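Local coordinates for protein SYE1 (Shewanella oneidensis, PDB 4AWT) that binds flavin mononucleotide and probably reduces carbon–carbon double bonds at the expense of NADH or NADPH, as an oxidoreductase of the Old Yellow Enzyme family, at residues E216-L221 with V230-A235; A254-L259 with V265-A270; T59-T64 with A157-D162; I9-L14 with A96-L101. The protein carries 1 engineered substitution. All coordinates share one frame; numbering follows the deposited sequence. Where two conformers were deposited one is given.

All four contacts involve one eight-stranded TIM barrel, and their chemistry follows their place in it. All are largely buried, but Asp162 in contact 3 and Leu14 in contact 4 are partly exposed. Contacts 1 and 2 are dry and apolar, each joining a helix to the strand after it, 230-234 or 266-270, neighbours in the barrel. Contact 3 lies farther from the centre, where the end of strand 53-60 meets helix 153-172, and there water and a carboxylate share the work with an isoleucine. Contact 4 sets an amino-terminal hairpin against strand 96-102, again without polar links. Contacts 1 and 4 both extend to the flavin, through Arg233 and Gln100, whereas contact 3 touches contact 1 through Ile160.

Contact 1 of 4, residues E216-L221 with V230-A235; sequences EVVAAL and VGVRLA. With FMN (flavin mononucleotide), chain B.
Val230 and Val232 rest on helix residues Leu221 and Val218, yet Arg233 reaches the other way into the flavin site: one short strand serves both the outer packing layer and the cofactor. This two-sidedness is inherent to the TIM barrel, whose helix 212-225 runs back over the outside before strand 230-234 enters the wall. The helix contact is purely apolar and buried. Val218 and Val232 meet at a slant, with CG2 of the first 4.0 Å from CG2 of the second. At the start of the strand, Val230 CG2 stands 4.1 Å from Leu221 CB and also abuts that residue's carbonyl. Leu180 and Leu259 continue the apolar layer around Val218.

On the flavin side, Arg233 has CG anti to the backbone N (chi1 -157°) and runs extended to NE, which carries the guanidinium as far as the cofactor. Its NH1 donates to FMN O2 at 2.8 Å and to FMN O2' at 3.0 Å, while NH2 donates to FMN O3' at 2.8 Å; one group thus holds both pyrimidine and ribityl chain. The positive charge would be expected to stabilise the reduced flavin, since FMN N1 lies in the guanidinium plane, 2.9 Å from Arg233 NH1.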
loop_
_atom_site.group_PDB
_atom_site.type_symbol
_atom_site.label_atom_id
_atom_site.label_comp_id
_atom_site.label_asym_id
_atom_site.label_seq_id
_atom_site.Cartn_x
_atom_site.Cartn_y
_atom_site.Cartn_z
ATOM N N GLU A 216 -6.979 11.839 -11.697
ATOM C CA GLU A 216 -7.921 12.639 -10.973
ATOM C C GLU A 216 -7.858 12.424 -9.475
ATOM O O GLU A 216 -8.003 13.369 -8.675
ATOM C CB GLU A 216 -9.334 12.375 -11.506
ATOM C CG GLU A 216 -9.496 12.893 -12.932
ATOM C CD GLU A 216 -10.836 12.615 -13.568
ATOM O OE1 GLU A 216 -11.658 11.928 -12.930
ATOM O OE2 GLU A 216 -11.070 13.033 -14.708
ATOM N N VAL A 217 -7.645 11.170 -9.043
ATOM C CA VAL A 217 -7.464 10.893 -7.626
ATOM C C VAL A 217 -6.212 11.591 -7.109
ATOM O O VAL A 217 -6.242 12.246 -6.073
ATOM C CB VAL A 217 -7.451 9.381 -7.354
ATOM C CG1 VAL A 217 -7.050 9.114 -5.897
ATOM C CG2 VAL A 217 -8.780 8.731 -7.648
ATOM N N VAL A 218 -5.083 11.443 -7.833
ATOM C CA VAL A 218 -3.842 12.090 -7.403
ATOM C C VAL A 218 -4.016 13.591 -7.352
ATOM O O VAL A 218 -3.548 14.240 -6.423
ATOM C CB VAL A 218 -2.671 11.633 -8.254
ATOM C CG1 VAL A 218 -1.426 12.455 -7.975
ATOM C CG2 VAL A 218 -2.409 10.151 -8.018
ATOM N N ALA A 219 -4.687 14.171 -8.354
ATOM C CA ALA A 219 -4.876 15.620 -8.318
ATOM C C ALA A 219 -5.597 16.047 -7.065
ATOM O O ALA A 219 -5.231 17.055 -6.457
ATOM C CB ALA A 219 -5.682 16.071 -9.550
ATOM N N ALA A 220 -6.626 15.302 -6.662
ATOM C CA ALA A 220 -7.369 15.646 -5.477
ATOM C C ALA A 220 -6.535 15.491 -4.207
ATOM O O ALA A 220 -6.599 16.314 -3.300
ATOM C CB ALA A 220 -8.617 14.797 -5.381
ATOM N N LEU A 221 -5.729 14.419 -4.141
ATOM C CA LEU A 221 -4.860 14.212 -2.977
ATOM C C LEU A 221 -3.862 15.319 -2.836
ATOM O O LEU A 221 -3.629 15.843 -1.730
ATOM C CB LEU A 221 -4.175 12.850 -3.116
ATOM C CG LEU A 221 -5.082 11.645 -3.055
ATOM C CD1 LEU A 221 -4.337 10.402 -3.520
ATOM C CD2 LEU A 221 -5.628 11.422 -1.655
ATOM N N VAL A 230 2.379 13.155 -0.693
ATOM C CA VAL A 230 1.649 12.147 -1.448
ATOM C C VAL A 230 2.645 11.218 -2.134
ATOM O O VAL A 230 3.416 11.636 -2.989
ATOM C CB VAL A 230 0.725 12.768 -2.488
ATOM C CG1 VAL A 230 0.086 11.709 -3.381
ATOM C CG2 VAL A 230 -0.361 13.611 -1.810
ATOM N N GLY A 231 2.563 9.921 -1.788
ATOM C CA GLY A 231 3.232 8.858 -2.535
ATOM C C GLY A 231 2.179 8.010 -3.217
ATOM O O GLY A 231 0.999 8.049 -2.852
ATOM N N VAL A 232 2.602 7.206 -4.203
ATOM C CA VAL A 232 1.710 6.329 -4.916
ATOM C C VAL A 232 2.382 4.971 -5.080
ATOM O O VAL A 232 3.565 4.922 -5.413
ATOM C CB VAL A 232 1.310 6.894 -6.284
ATOM C CG1 VAL A 232 0.440 5.926 -7.075
ATOM C CG2 VAL A 232 0.611 8.238 -6.128
ATOM N N ARG A 233 1.615 3.896 -4.917
ATOM C CA ARG A 233 2.086 2.539 -5.135
ATOM C C ARG A 233 1.467 1.979 -6.412
ATOM O O ARG A 233 0.254 2.051 -6.613
ATOM C CB ARG A 233 1.748 1.642 -3.947
ATOM C CG ARG A 233 2.675 0.432 -3.890
ATOM C CD ARG A 233 2.529 -0.396 -2.633
ATOM N NE ARG A 233 3.747 -1.170 -2.424
ATOM C CZ ARG A 233 3.887 -2.273 -1.706
ATOM N NH1 ARG A 233 2.867 -2.937 -1.255
ATOM N NH2 ARG A 233 5.119 -2.751 -1.504
ATOM N N LEU A 234 2.333 1.385 -7.259
ATOM C CA LEU A 234 1.963 0.744 -8.512
ATOM C C LEU A 234 2.517 -0.675 -8.559
ATOM O O LEU A 234 3.541 -0.970 -7.929
ATOM C CB LEU A 234 2.485 1.511 -9.745
ATOM C CG LEU A 234 1.956 2.932 -9.900
ATOM C CD1 LEU A 234 2.625 3.563 -11.123
ATOM C CD2 LEU A 234 0.436 2.994 -10.038
ATOM N N ALA A 235 1.875 -1.526 -9.352
ATOM C CA ALA A 235 2.300 -2.898 -9.586
ATOM C C ALA A 235 2.274 -3.181 -11.073
ATOM O O ALA A 235 1.296 -3.708 -11.612
ATOM C CB ALA A 235 1.429 -3.865 -8.854
HETATM N N1 FMN B . 0.720 -4.357 0.172
HETATM C C2 FMN B . 0.018 -3.230 0.181
HETATM O O2 FMN B . 0.205 -2.321 -0.671
HETATM N N3 FMN B . -0.955 -3.022 1.149
HETATM C C4 FMN B . -1.246 -3.949 2.136
HETATM O O4 FMN B . -2.069 -3.635 3.036
HETATM C C4A FMN B . -0.579 -5.169 2.044
HETATM N N5 FMN B . -0.873 -6.200 2.935
HETATM C C5A FMN B . 0.098 -7.228 3.084
HETATM C C6 FMN B . -0.004 -8.118 4.124
HETATM C C7 FMN B . 0.954 -9.139 4.329
HETATM C C7M FMN B . 0.839 -9.999 5.565
HETATM C C8 FMN B . 1.969 -9.259 3.429
HETATM C C8M FMN B . 3.056 -10.303 3.589
HETATM C C9 FMN B . 2.077 -8.360 2.349
HETATM C C9A FMN B . 1.152 -7.329 2.169
HETATM N N10 FMN B . 1.290 -6.389 1.127
HETATM C C10 FMN B . 0.466 -5.280 1.106
HETATM C "C1'" FMN B . 2.438 -6.485 0.220
HETATM C "C2'" FMN B . 3.758 -6.003 0.850
HETATM O "O2'" FMN B . 3.740 -4.598 1.041
HETATM C "C3'" FMN B . 4.962 -6.300 -0.022
HETATM O "O3'" FMN B . 4.938 -5.560 -1.233
HETATM C "C4'" FMN B . 5.172 -7.789 -0.353
HETATM O "O4'" FMN B . 5.001 -8.612 0.790
HETATM C "C5'" FMN B . 6.491 -8.047 -1.054
HETATM O "O5'" FMN B . 7.608 -7.700 -0.218
HETATM P P FMN B . 8.384 -8.860 0.597
HETATM O O1P FMN B . 7.419 -9.370 1.638
HETATM O O2P FMN B . 8.768 -9.932 -0.398
HETATM O O3P FMN B . 9.560 -8.126 1.191
#

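Contact 2 of 4, residues A254-L259 with V265-A270; sequences AAAALL and VYLHIA
Leu267 divides its two methyl groups between Ala256 and Leu259, and these apolar touches make up the whole of the contact between helix and strand. CD2 of Leu267 meets the single methyl of Ala256, CB, at 4.0 Å, a side chain small enough to let the helix backbone come near the strand. CD1 of Leu267 approaches CD1 of Leu259 at 3.9 Å, the two leucines crossing at about a right angle. With CG of Leu267 anti to the backbone N (chi1 176°), the branch reaches away from the strand toward two successive turns of the helix. Leu259 also lies against Val232 of the preceding strand.

Together the pieces form the second half of a beta-alpha-beta unit of the TIM barrel, strand 230-234 to helix 248-261 to strand 266-270. Backbone hydrogen bonding stays within each layer: Leu259 N reaches Ala255 O at 2.9 Å in the helix, and strand 266-270 pairs with residues of its neighbours, such as Val232 and Ile297.

Polar side-chain bonds belong to the opposite, inward face of the strand. There Tyr266 OH and His268 ND1 both hydrogen-bond Glu179 OE1, and the Tyr266 ring meets that of Phe98 inside the barrel.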
loop_
_atom_site.group_PDB
_atom_site.type_symbol
_atom_site.label_atom_id
_atom_site.label_comp_id
_atom_site.label_asym_id
_atom_site.label_seq_id
_atom_site.Cartn_x
_atom_site.Cartn_y
_atom_site.Cartn_z
ATOM N N ALA A 254 4.221 5.421 -18.787
ATOM C CA ALA A 254 3.310 6.569 -18.895
ATOM C C ALA A 254 2.772 6.958 -17.535
ATOM O O ALA A 254 2.720 8.163 -17.219
ATOM C CB ALA A 254 2.178 6.263 -19.858
ATOM N N ALA A 255 2.399 5.978 -16.731
ATOM C CA ALA A 255 1.881 6.291 -15.382
ATOM C C ALA A 255 2.945 6.985 -14.569
ATOM O O ALA A 255 2.670 7.961 -13.856
ATOM C CB ALA A 255 1.409 5.059 -14.680
ATOM N N ALA A 256 4.184 6.507 -14.640
ATOM C CA ALA A 256 5.268 7.127 -13.907
ATOM C C ALA A 256 5.465 8.567 -14.328
ATOM O O ALA A 256 5.675 9.469 -13.504
ATOM C CB ALA A 256 6.540 6.319 -14.084
ATOM N N ALA A 257 5.416 8.842 -15.660
ATOM C CA ALA A 257 5.565 10.194 -16.131
ATOM C C ALA A 257 4.387 11.089 -15.718
ATOM O O ALA A 257 4.587 12.269 -15.391
ATOM C CB ALA A 257 5.683 10.198 -17.659
ATOM N N LEU A 258 3.185 10.538 -15.693
ATOM C CA LEU A 258 2.019 11.267 -15.210
ATOM C C LEU A 258 2.213 11.678 -13.772
ATOM O O LEU A 258 1.937 12.822 -13.341
ATOM C CB LEU A 258 0.816 10.350 -15.408
ATOM C CG LEU A 258 -0.584 10.797 -15.032
ATOM C CD1 LEU A 258 -1.643 10.047 -15.816
ATOM C CD2 LEU A 258 -0.866 10.525 -13.558
ATOM N N LEU A 259 2.661 10.720 -12.956
ATOM C CA LEU A 259 2.861 10.998 -11.548
ATOM C C LEU A 259 3.994 11.987 -11.308
ATOM O O LEU A 259 3.956 12.804 -10.405
ATOM C CB LEU A 259 3.060 9.677 -10.820
ATOM C CG LEU A 259 1.821 8.752 -10.846
ATOM C CD1 LEU A 259 2.195 7.405 -10.230
ATOM C CD2 LEU A 259 0.648 9.380 -10.115
ATOM N N VAL A 265 5.780 12.839 -4.051
ATOM C CA VAL A 265 7.040 12.772 -3.326
ATOM C C VAL A 265 7.751 11.441 -3.500
ATOM O O VAL A 265 8.996 11.396 -3.469
ATOM C CB VAL A 265 6.833 13.137 -1.841
ATOM C CG1 VAL A 265 6.230 12.013 -1.017
ATOM C CG2 VAL A 265 8.108 13.618 -1.223
ATOM N N TYR A 266 7.021 10.359 -3.676
ATOM C CA TYR A 266 7.639 9.062 -3.981
ATOM C C TYR A 266 6.722 8.256 -4.849
ATOM O O TYR A 266 5.477 8.391 -4.810
ATOM C CB TYR A 266 8.045 8.316 -2.726
ATOM C CG TYR A 266 7.006 7.669 -1.845
ATOM C CD1 TYR A 266 6.296 6.542 -2.244
ATOM C CD2 TYR A 266 6.790 8.115 -0.564
ATOM C CE1 TYR A 266 5.392 5.917 -1.431
ATOM C CE2 TYR A 266 5.954 7.462 0.313
ATOM C CZ TYR A 266 5.247 6.358 -0.102
ATOM O OH TYR A 266 4.453 5.700 0.778
ATOM N N LEU A 267 7.334 7.323 -5.556
ATOM C CA LEU A 267 6.665 6.269 -6.326
ATOM C C LEU A 267 7.190 4.958 -5.765
ATOM O O LEU A 267 8.400 4.758 -5.679
ATOM C CB LEU A 267 6.980 6.394 -7.816
ATOM C CG LEU A 267 6.422 5.312 -8.702
ATOM C CD1 LEU A 267 4.932 5.200 -8.616
ATOM C CD2 LEU A 267 6.855 5.551 -10.151
ATOM N N HIS A 268 6.270 4.077 -5.397
ATOM C CA HIS A 268 6.567 2.801 -4.758
ATOM C C HIS A 268 6.108 1.678 -5.684
ATOM O O HIS A 268 4.935 1.609 -6.029
ATOM C CB HIS A 268 5.856 2.791 -3.414
ATOM C CG HIS A 268 6.102 1.612 -2.525
ATOM N ND1 HIS A 268 5.554 1.562 -1.266
ATOM C CD2 HIS A 268 6.839 0.479 -2.636
ATOM C CE1 HIS A 268 5.989 0.451 -0.694
ATOM N NE2 HIS A 268 6.764 -0.262 -1.474
ATOM N N ILE A 269 7.055 0.855 -6.103
ATOM C CA ILE A 269 6.795 -0.256 -6.997
ATOM C C ILE A 269 6.719 -1.545 -6.177
ATOM O O ILE A 269 7.708 -1.924 -5.509
ATOM C CB ILE A 269 7.856 -0.366 -8.088
ATOM C CG1 ILE A 269 7.989 0.927 -8.879
ATOM C CG2 ILE A 269 7.590 -1.572 -8.970
ATOM C CD1 ILE A 269 6.749 1.377 -9.607
ATOM N N ALA A 270 5.569 -2.207 -6.234
ATOM C CA ALA A 270 5.376 -3.505 -5.609
ATOM C C ALA A 270 5.793 -4.559 -6.636
ATOM O O ALA A 270 5.063 -4.884 -7.581
ATOM C CB ALA A 270 3.937 -3.687 -5.203
#

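Contact 3 of 4, residues T59-T64 with A157-D162; sequences TQISPT and AQVIAD
Ile61 presses its CD1 methyl against CB of Asp162 at 3.8 Å, and this is the close-packed half of the contact. The isoleucine side chain crosses that of the aspartate at about a right angle. Its CG1 sits between the backbone N and the carbonyl carbon (chi1 67°), which directs CD1 to the helix surface, where it also comes within 4.3 Å of Val159 CG1. Tyr163 and Ala166, farther along the same helix, pack on Ile61 as well.

In the TIM barrel this is where strand 53-60 gives way to the loop at its carboxyl end, and the helix alongside, 153-172, is the one that leads into strand 177-181. Strand 96-102 lies between the two in the chain, so the contact joins parts of the barrel that are not consecutive.

The other half is hydrated, and no direct hydrogen bond spans it. One water donates both to Ile61 O and to Asp162 O, each 2.8 Å away, using up its two hydrogens. A second water stands 2.7 Å from Ser62 OG and donates to Asp162 OD2 at the same length. The carboxylate is further restrained from within the helix, one turn back: Gln158 NE2 donates to Asp162 OD1 at 3.0 Å, with the acceptor in the plane of the amide but the donor 38° out of the carboxylate plane.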
loop_
_atom_site.group_PDB
_atom_site.type_symbol
_atom_site.label_atom_id
_atom_site.label_comp_id
_atom_site.label_asym_id
_atom_site.label_seq_id
_atom_site.Cartn_x
_atom_site.Cartn_y
_atom_site.Cartn_z
ATOM N N THR A 59 -5.576 1.163 4.641
ATOM C CA THR A 59 -6.626 1.638 5.532
ATOM C C THR A 59 -7.751 2.178 4.651
ATOM O O THR A 59 -7.585 3.076 3.827
ATOM C CB THR A 59 -6.056 2.629 6.560
ATOM O OG1 THR A 59 -7.078 3.015 7.477
ATOM C CG2 THR A 59 -5.427 3.877 6.033
ATOM N N GLN A 60 -8.911 1.551 4.769
ATOM C CA GLN A 60 -10.005 1.822 3.830
ATOM C C GLN A 60 -10.557 3.217 4.032
ATOM O O GLN A 60 -10.755 3.723 5.142
ATOM C CB GLN A 60 -11.117 0.786 3.921
ATOM C CG GLN A 60 -11.809 0.650 5.277
ATOM C CD GLN A 60 -11.200 -0.387 6.165
ATOM O OE1 GLN A 60 -10.050 -0.829 5.943
ATOM N NE2 GLN A 60 -11.890 -0.784 7.204
ATOM N N ILE A 61 -10.893 3.852 2.893
ATOM C CA ILE A 61 -11.361 5.215 2.853
ATOM C C ILE A 61 -12.858 5.370 3.102
ATOM O O ILE A 61 -13.334 6.485 3.242
ATOM C CB ILE A 61 -10.974 5.887 1.513
ATOM C CG1 ILE A 61 -11.714 5.259 0.333
ATOM C CG2 ILE A 61 -9.480 5.884 1.327
ATOM C CD1 ILE A 61 -11.458 5.925 -1.000
ATOM N N SER A 62 -13.581 4.264 3.151
ATOM C CA SER A 62 -15.025 4.301 3.306
ATOM C C SER A 62 -15.479 2.890 3.645
ATOM O O SER A 62 -14.702 1.918 3.502
ATOM C CB SER A 62 -15.717 4.728 2.025
ATOM O OG SER A 62 -15.617 3.673 1.072
ATOM N N PRO A 63 -16.740 2.713 4.040
ATOM C CA PRO A 63 -17.226 1.365 4.310
ATOM C C PRO A 63 -17.154 0.411 3.142
ATOM O O PRO A 63 -17.004 -0.796 3.343
ATOM C CB PRO A 63 -18.683 1.613 4.759
ATOM C CG PRO A 63 -18.648 2.988 5.353
ATOM C CD PRO A 63 -17.675 3.754 4.490
ATOM N N THR A 64 -17.323 0.909 1.910
ATOM C CA THR A 64 -17.370 0.050 0.741
ATOM C C THR A 64 -16.028 -0.093 0.026
ATOM O O THR A 64 -15.931 -0.737 -0.988
ATOM C CB THR A 64 -18.455 0.501 -0.264
ATOM O OG1 THR A 64 -18.238 1.837 -0.644
ATOM C CG2 THR A 64 -19.844 0.381 0.354
ATOM N N ALA A 157 -16.971 10.363 -8.756
ATOM C CA ALA A 157 -16.877 11.565 -7.968
ATOM C C ALA A 157 -16.877 11.245 -6.491
ATOM O O ALA A 157 -16.153 11.891 -5.705
ATOM C CB ALA A 157 -18.066 12.490 -8.307
ATOM N N GLN A 158 -17.709 10.308 -6.072
ATOM C CA GLN A 158 -17.791 9.960 -4.663
ATOM C C GLN A 158 -16.460 9.391 -4.155
ATOM O O GLN A 158 -15.976 9.732 -3.082
ATOM C CB GLN A 158 -18.898 8.915 -4.458
ATOM C CG GLN A 158 -19.023 8.522 -2.977
ATOM C CD GLN A 158 -19.548 9.657 -2.148
ATOM O OE1 GLN A 158 -20.646 10.162 -2.457
ATOM N NE2 GLN A 158 -18.851 10.089 -1.129
ATOM N N VAL A 159 -15.879 8.458 -4.943
ATOM C CA VAL A 159 -14.623 7.843 -4.510
ATOM C C VAL A 159 -13.518 8.874 -4.474
ATOM O O VAL A 159 -12.704 8.863 -3.537
ATOM C CB VAL A 159 -14.333 6.606 -5.352
ATOM C CG1 VAL A 159 -12.898 6.121 -5.086
ATOM C CG2 VAL A 159 -15.341 5.518 -5.056
ATOM N N ILE A 160 -13.453 9.777 -5.446
ATOM C CA ILE A 160 -12.462 10.850 -5.388
ATOM C C ILE A 160 -12.642 11.669 -4.097
ATOM O O ILE A 160 -11.689 11.974 -3.400
ATOM C CB ILE A 160 -12.492 11.728 -6.646
ATOM C CG1 ILE A 160 -12.019 10.926 -7.855
ATOM C CG2 ILE A 160 -11.700 12.987 -6.454
ATOM C CD1 ILE A 160 -12.310 11.576 -9.189
ATOM N N ALA A 161 -13.905 12.012 -3.789
ATOM C CA ALA A 161 -14.183 12.779 -2.579
ATOM C C ALA A 161 -13.753 12.000 -1.328
ATOM O O ALA A 161 -13.241 12.611 -0.381
ATOM C CB ALA A 161 -15.668 13.127 -2.505
ATOM N N ASP A 162 -13.982 10.710 -1.332
ATOM C CA ASP A 162 -13.600 9.874 -0.199
ATOM C C ASP A 162 -12.072 9.825 -0.047
ATOM O O ASP A 162 -11.550 9.875 1.060
ATOM C CB ASP A 162 -14.172 8.490 -0.336
ATOM C CG ASP A 162 -15.688 8.392 -0.250
ATOM O OD1 ASP A 162 -16.330 9.355 0.224
ATOM O OD2 ASP A 162 -16.206 7.318 -0.613
HETATM O O HOH W 1 -12.711 9.169 3.486
HETATM O O HOH W 2 -15.175 4.912 -1.281
#

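Contact 4 of 4, residues I9-L14 with A96-L101; sequences ITLGAL and AIFAQL. With FMN (flavin mononucleotide), chain B.
The amino-terminal beta hairpin, strands 9-11 and 14-16, packs Leu11 and Leu14 onto the start of strand 96-102, at the end of the TIM barrel remote from the flavin. A type II' turn from Leu11 to Leu14 joins the hairpin strands, with Gly12 at positive phi, and puts both leucines on the barrel side. Leu14 CD1 approaches the Phe98 ring at its edge, near the ring plane, 4.1 Å from CE1, and also touches Ala96 CB at 3.9 Å. Leu11 approaches from the opposite direction, its CD2 lying 3.9 Å from Phe98 CZ at a slant to the ring.

Two residues on from Phe98, the same strand reaches the cofactor. Gln100 extends to the pyrimidine edge of FMN and reads it with two nearly straight bonds. Its amide orientation is fixed further by Glu179 OE2, a second acceptor of NE2. FMN N3 donates to Gln100 OE1 at 2.9 Å, and Gln100 NE2 donates to FMN O2 at 2.8 Å.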
loop_
_atom_site.group_PDB
_atom_site.type_symbol
_atom_site.label_atom_id
_atom_site.label_comp_id
_atom_site.label_asym_id
_atom_site.label_seq_id
_atom_site.Cartn_x
_atom_site.Cartn_y
_atom_site.Cartn_z
ATOM N N ILE A 9 18.062 9.996 3.676
ATOM C CA ILE A 9 17.456 10.499 2.451
ATOM C C ILE A 9 16.405 11.537 2.813
ATOM O O ILE A 9 15.682 11.395 3.796
ATOM C CB ILE A 9 16.842 9.349 1.620
ATOM C CG1 ILE A 9 16.394 9.881 0.258
ATOM C CG2 ILE A 9 15.766 8.606 2.352
ATOM C CD1 ILE A 9 16.005 8.725 -0.703
ATOM N N THR A 10 16.288 12.561 1.976
ATOM C CA THR A 10 15.233 13.545 2.108
ATOM C C THR A 10 13.946 13.046 1.438
ATOM O O THR A 10 14.005 12.565 0.290
ATOM C CB THR A 10 15.652 14.870 1.463
ATOM O OG1 THR A 10 16.788 15.337 2.201
ATOM C CG2 THR A 10 14.527 15.890 1.517
ATOM N N LEU A 11 12.844 13.175 2.109
ATOM C CA LEU A 11 11.521 12.836 1.550
ATOM C C LEU A 11 10.627 14.063 1.750
ATOM O O LEU A 11 10.025 14.228 2.805
ATOM C CB LEU A 11 10.943 11.613 2.200
ATOM C CG LEU A 11 9.672 11.103 1.528
ATOM C CD1 LEU A 11 9.977 10.482 0.185
ATOM C CD2 LEU A 11 8.951 10.108 2.423
ATOM N N GLY A 12 10.580 14.923 0.756
ATOM C CA GLY A 12 9.812 16.144 0.913
ATOM C C GLY A 12 10.424 17.044 1.970
ATOM O O GLY A 12 11.592 17.408 1.872
ATOM N N ALA A 13 9.658 17.389 2.987
ATOM C CA ALA A 13 10.099 18.157 4.123
ATOM C C ALA A 13 10.771 17.318 5.180
ATOM O O ALA A 13 11.241 17.879 6.158
ATOM C CB ALA A 13 8.923 18.917 4.757
ATOM N N LEU A 14 10.842 16.023 5.066
ATOM C CA LEU A 14 11.389 15.094 6.035
ATOM C C LEU A 14 12.809 14.709 5.731
ATOM O O LEU A 14 13.145 14.623 4.536
ATOM C CB LEU A 14 10.549 13.808 6.047
ATOM C CG LEU A 14 9.048 14.009 6.251
ATOM C CD1 LEU A 14 8.358 12.667 5.930
ATOM C CD2 LEU A 14 8.674 14.527 7.617
ATOM N N ALA A 96 9.244 8.470 10.384
ATOM C CA ALA A 96 8.168 9.020 9.548
ATOM C C ALA A 96 7.193 7.916 9.205
ATOM O O ALA A 96 7.584 6.774 9.003
ATOM C CB ALA A 96 8.734 9.616 8.268
ATOM N N ILE A 97 5.903 8.277 9.119
ATOM C CA ILE A 97 4.893 7.285 8.806
ATOM C C ILE A 97 3.849 7.883 7.859
ATOM O O ILE A 97 3.320 8.976 8.096
ATOM C CB ILE A 97 4.270 6.704 10.067
ATOM C CG1 ILE A 97 3.256 5.604 9.718
ATOM C CG2 ILE A 97 3.679 7.743 11.001
ATOM C CD1 ILE A 97 2.787 4.755 10.891
ATOM N N PHE A 98 3.585 7.145 6.786
ATOM C CA PHE A 98 2.556 7.491 5.806
ATOM C C PHE A 98 1.397 6.522 5.942
ATOM O O PHE A 98 1.607 5.343 6.228
ATOM C CB PHE A 98 3.090 7.450 4.379
ATOM C CG PHE A 98 3.837 8.681 3.897
ATOM C CD1 PHE A 98 4.658 9.439 4.721
ATOM C CD2 PHE A 98 3.713 9.070 2.565
ATOM C CE1 PHE A 98 5.328 10.549 4.231
ATOM C CE2 PHE A 98 4.388 10.182 2.078
ATOM C CZ PHE A 98 5.198 10.914 2.901
ATOM N N ALA A 99 0.174 6.996 5.699
ATOM C CA ALA A 99 -1.010 6.163 5.701
ATOM C C ALA A 99 -1.300 5.660 4.294
ATOM O O ALA A 99 -1.427 6.477 3.385
ATOM C CB ALA A 99 -2.237 6.928 6.182
ATOM N N GLN A 100 -1.460 4.353 4.112
ATOM C CA GLN A 100 -1.807 3.819 2.797
ATOM C C GLN A 100 -3.322 3.851 2.611
ATOM O O GLN A 100 -4.053 3.058 3.173
ATOM C CB GLN A 100 -1.285 2.411 2.561
ATOM C CG GLN A 100 -1.562 2.044 1.106
ATOM C CD GLN A 100 -1.279 0.623 0.771
ATOM O OE1 GLN A 100 -1.892 -0.306 1.330
ATOM N NE2 GLN A 100 -0.395 0.402 -0.193
ATOM N N LEU A 101 -3.801 4.800 1.786
ATOM C CA LEU A 101 -5.235 4.948 1.546
ATOM C C LEU A 101 -5.702 3.881 0.572
ATOM O O LEU A 101 -5.172 3.766 -0.538
ATOM C CB LEU A 101 -5.529 6.332 1.000
ATOM C CG LEU A 101 -5.019 7.500 1.821
ATOM C CD1 LEU A 101 -5.480 8.813 1.186
ATOM C CD2 LEU A 101 -5.461 7.422 3.272
HETATM N N1 FMN B . 0.720 -4.357 0.172
HETATM C C2 FMN B . 0.018 -3.230 0.181
HETATM O O2 FMN B . 0.205 -2.321 -0.671
HETATM N N3 FMN B . -0.955 -3.022 1.149
HETATM C C4 FMN B . -1.246 -3.949 2.136
HETATM O O4 FMN B . -2.069 -3.635 3.036
HETATM C C4A FMN B . -0.579 -5.169 2.044
HETATM N N5 FMN B . -0.873 -6.200 2.935
HETATM C C5A FMN B . 0.098 -7.228 3.084
HETATM C C6 FMN B . -0.004 -8.118 4.124
HETATM C C7 FMN B . 0.954 -9.139 4.329
HETATM C C7M FMN B . 0.839 -9.999 5.565
HETATM C C8 FMN B . 1.969 -9.259 3.429
HETATM C C8M FMN B . 3.056 -10.303 3.589
HETATM C C9 FMN B . 2.077 -8.360 2.349
HETATM C C9A FMN B . 1.152 -7.329 2.169
HETATM N N10 FMN B . 1.290 -6.389 1.127
HETATM C C10 FMN B . 0.466 -5.280 1.106
HETATM C "C1'" FMN B . 2.438 -6.485 0.220
HETATM C "C2'" FMN B . 3.758 -6.003 0.850
HETATM O "O2'" FMN B . 3.740 -4.598 1.041
HETATM C "C3'" FMN B . 4.962 -6.300 -0.022
HETATM O "O3'" FMN B . 4.938 -5.560 -1.233
HETATM C "C4'" FMN B . 5.172 -7.789 -0.353
HETATM O "O4'" FMN B . 5.001 -8.612 0.790
HETATM C "C5'" FMN B . 6.491 -8.047 -1.054
HETATM O "O5'" FMN B . 7.608 -7.700 -0.218
HETATM P P FMN B . 8.384 -8.860 0.597
HETATM O O1P FMN B . 7.419 -9.370 1.638
HETATM O O2P FMN B . 8.768 -9.932 -0.398
HETATM O O3P FMN B . 9.560 -8.126 1.191
#